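Local atomic coordinates of SorB (Sorangium cellulosum, PDB entry 6B2V), a protein that forms part of the sorangicin trans-acyltransferase polyketide assembly line, through a pyran synthase domain of module nine that probably closes a pyran ring in the growing chain. Residues A[155-160]-A[180-185]. Sequence-based numbering, arbitrary orientation.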
ATOM      1  N   ALA A 155     -18.613   1.255 -17.062  1.00  9.20           N
ATOM      2  CA  ALA A 155     -18.944   0.591 -18.281  1.00  9.09           C
ATOM      3  C   ALA A 155     -17.928  -0.227 -18.993  1.00 10.62           C
ATOM      4  O   ALA A 155     -18.285  -1.053 -19.740  1.00 15.15           O
ATOM      5  CB  ALA A 155     -19.559   1.611 -19.234  1.00 10.25           C
ATOM      6  N   ILE A 156     -16.667  -0.006 -18.730  1.00 10.13           N
ATOM      7  CA  ILE A 156     -15.649  -0.674 -19.487  1.00 10.33           C
ATOM      8  C   ILE A 156     -15.045  -1.837 -18.708  1.00 11.46           C
ATOM      9  O   ILE A 156     -14.553  -1.667 -17.648  1.00 11.58           O
ATOM     10  CB  ILE A 156     -14.529   0.349 -19.879  1.00 12.00           C
ATOM     11  CG1 ILE A 156     -15.090   1.505 -20.705  1.00 14.23           C
ATOM     12  CG2 ILE A 156     -13.452  -0.300 -20.705  1.00 11.35           C
ATOM     13  CD1 ILE A 156     -14.209   2.701 -20.641  1.00 13.69           C
ATOM     14  N   GLU A 157     -15.102  -3.017 -19.317  1.00 14.57           N
ATOM     15  CA  GLU A 157     -14.580  -4.220 -18.721  1.00 15.00           C
ATOM     16  C   GLU A 157     -13.238  -4.553 -19.345  1.00 19.74           C
ATOM     17  O   GLU A 157     -13.106  -4.552 -20.529  1.00 21.03           O
ATOM     18  CB  GLU A 157     -15.541  -5.367 -18.960  1.00 20.99           C
ATOM     19  CG  GLU A 157     -15.364  -6.568 -18.079  1.00 28.82           C
ATOM     20  CD  GLU A 157     -16.525  -7.561 -18.222  1.00 33.09           C
ATOM     21  OE1 GLU A 157     -17.319  -7.498 -19.168  1.00 41.49           O
ATOM     22  OE2 GLU A 157     -16.636  -8.378 -17.356  1.00 42.04           O
ATOM     23  N   VAL A 158     -12.261  -4.858 -18.527  1.00 16.45           N
ATOM     24  CA  VAL A 158     -10.960  -5.213 -19.042  1.00 18.51           C
ATOM     25  C   VAL A 158     -10.329  -6.475 -18.515  1.00 24.09           C
ATOM     26  O   VAL A 158     -10.664  -6.957 -17.518  1.00 20.80           O
ATOM     27  CB  VAL A 158      -9.960  -4.111 -18.881  1.00 24.92           C
ATOM     28  CG1 VAL A 158     -10.489  -2.822 -19.431  1.00 24.67           C
ATOM     29  CG2 VAL A 158      -9.652  -3.920 -17.455  1.00 21.70           C
ATOM     30  N   ASP A 159      -9.407  -6.989 -19.301  1.00 22.27           N
ATOM     31  CA  ASP A 159      -8.632  -8.161 -18.961  1.00 24.29           C
ATOM     32  C   ASP A 159      -7.503  -7.558 -18.154  1.00 22.23           C
ATOM     33  O   ASP A 159      -6.575  -7.070 -18.656  1.00 23.69           O
ATOM     34  CB  ASP A 159      -8.152  -8.744 -20.275  1.00 26.91           C
ATOM     35  CG  ASP A 159      -7.146  -9.845 -20.132  1.00 32.28           C
ATOM     36  OD1 ASP A 159      -6.678 -10.151 -19.055  1.00 28.34           O
ATOM     37  OD2 ASP A 159      -6.797 -10.334 -21.206  1.00 42.07           O
ATOM     38  N   ALA A 160      -7.657  -7.588 -16.849  1.00 21.16           N
ATOM     39  CA  ALA A 160      -6.695  -6.982 -15.960  1.00 23.66           C
ATOM     40  C   ALA A 160      -5.308  -7.553 -16.069  1.00 26.48           C
ATOM     41  O   ALA A 160      -4.332  -6.828 -15.965  1.00 26.45           O
ATOM     42  CB  ALA A 160      -7.197  -7.070 -14.540  1.00 25.32           C
ATOM     43  N   SER A 180     -11.401  -9.561 -11.478  1.00 13.25           N
ATOM     44  CA  SER A 180     -12.057  -8.801 -12.525  1.00 11.99           C
ATOM     45  C   SER A 180     -11.829  -7.309 -12.316  1.00 11.24           C
ATOM     46  O   SER A 180     -11.530  -6.906 -11.265  1.00 11.98           O
ATOM     47  CB  SER A 180     -13.573  -9.034 -12.533  1.00 13.11           C
ATOM     48  OG  SER A 180     -14.157  -8.353 -11.456  1.00 18.23           O
ATOM     49  N   LEU A 181     -11.963  -6.530 -13.378  1.00 10.93           N
ATOM     50  CA  LEU A 181     -11.815  -5.108 -13.308  1.00 10.60           C
ATOM     51  C   LEU A 181     -12.741  -4.345 -14.281  1.00 10.16           C
ATOM     52  O   LEU A 181     -12.708  -4.610 -15.406  1.00 12.01           O
ATOM     53  CB  LEU A 181     -10.354  -4.758 -13.608  1.00 10.95           C
ATOM     54  CG  LEU A 181      -9.943  -3.281 -13.619  1.00 12.85           C
ATOM     55  CD1 LEU A 181     -10.201  -2.612 -12.289  1.00 13.72           C
ATOM     56  CD2 LEU A 181      -8.452  -3.145 -13.901  1.00 14.88           C
ATOM     57  N   VAL A 182     -13.534  -3.398 -13.797  1.00 10.14           N
ATOM     58  CA  VAL A 182     -14.356  -2.547 -14.620  1.00 10.77           C
ATOM     59  C   VAL A 182     -14.080  -1.088 -14.243  1.00  9.86           C
ATOM     60  O   VAL A 182     -13.663  -0.785 -13.192  1.00 10.66           O
ATOM     61  CB  VAL A 182     -15.883  -2.863 -14.524  1.00  9.93           C
ATOM     62  CG1 VAL A 182     -16.207  -4.278 -14.974  1.00 11.39           C
ATOM     63  CG2 VAL A 182     -16.400  -2.618 -13.115  1.00  9.34           C
ATOM     64  N   HIS A 183     -14.320  -0.231 -15.210  1.00  9.16           N
ATOM     65  CA  HIS A 183     -14.063   1.154 -14.998  1.00  9.98           C
ATOM     66  C   HIS A 183     -14.819   2.129 -15.901  1.00  9.78           C
ATOM     67  O   HIS A 183     -15.294   1.773 -16.892  1.00 10.43           O
ATOM     68  CB  HIS A 183     -12.532   1.391 -15.121  1.00  9.03           C
ATOM     69  CG  HIS A 183     -11.985   1.370 -16.513  1.00 11.44           C
ATOM     70  ND1 HIS A 183     -11.869   2.510 -17.256  1.00 12.17           N
ATOM     71  CD2 HIS A 183     -11.524   0.367 -17.280  1.00 14.27           C
ATOM     72  CE1 HIS A 183     -11.336   2.212 -18.419  1.00 13.95           C
ATOM     73  NE2 HIS A 183     -11.125   0.921 -18.467  1.00 15.64           N
ATOM     74  N   SER A 184     -14.917   3.336 -15.414  1.00  8.89           N
ATOM     75  CA  SER A 184     -15.367   4.484 -16.196  1.00  9.61           C
ATOM     76  C   SER A 184     -14.139   5.360 -16.522  1.00 11.53           C
ATOM     77  O   SER A 184     -13.036   4.940 -16.403  1.00 13.41           O
ATOM     78  CB  SER A 184     -16.377   5.366 -15.462  1.00  9.80           C
ATOM     79  OG  SER A 184     -15.804   5.954 -14.376  1.00 10.59           O
ATOM     80  N   ASP A 185     -14.375   6.584 -16.918  1.00 10.85           N
ATOM     81  CA  ASP A 185     -13.236   7.441 -17.182  1.00  9.55           C
ATOM     82  C   ASP A 185     -12.561   7.948 -15.927  1.00 12.99           C
ATOM     83  O   ASP A 185     -11.527   8.490 -16.032  1.00 15.29           O
ATOM     84  CB  ASP A 185     -13.563   8.625 -18.114  1.00 12.50           C
ATOM     85  CG  ASP A 185     -14.642   9.506 -17.607  1.00 14.11           C
ATOM     86  OD1 ASP A 185     -15.198   9.277 -16.575  1.00 13.60           O
ATOM     87  OD2 ASP A 185     -14.942  10.443 -18.312  1.00 17.16           O
TER
HETATM   88  O   HOH W   1     -12.489  -8.020 -15.746  1.00 19.94           O
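A chi1 of 75° puts CG of His183 between the backbone N and the carbonyl carbon, which tips the ring toward the neighbouring strand, where Ile156, its CG2 anti to the backbone N, meets one ring face. Ile156 CB stands 3.9 Å from the centroid of the His183 ring, a CH-pi contact offset toward the rim, while its two arms straddle the NE2-CE1 edge, CG2 reaching NE2 and CD1 reaching CE1. A beta-branched side chain suits this place because it supplies that second arm. Val158 CG1 meets the same ring at its edge, 3.9 Å from NE2 of His183. The ring's rotation is fixed at ND1, which donates almost in the ring plane to Ser184 O at 2.8 Å.

Along the backbone, Ile156 and His183 form an antiparallel hydrogen-bonded pair: Ile156 N donates to His183 O at 2.9 Å, and His183 N returns a bond to Ile156 O. One residue, His183, sits opposite two, Ala155 and Ile156, which makes this a classic beta bulge. Strand 156-158 is the outermost strand at this end of the C-terminal half of the double-hotdog fold that this domain shares with polyketide synthase dehydratases. Val158 and Leu181 lie side by side and both touch Phe219 of helix 207-225, with 3.8 Å between CG2 of Val158 and CD2 of Leu181. The small methyl of Ala160, in the first turn of helix 160-166 after the N-cap Asp159, can lie close against Leu181, CB to CB at 4.0 Å. Next to this pair, a water links the two backbones, donating to Val158 O and accepting from Leu181 N. On the opposite face from His183, Val158 and Leu181, the methylene CG of Glu157 rests against CG1 of Val182 at 3.9 Å, and the extended chain carries the carboxylate away from that contact at the exposed edge strand.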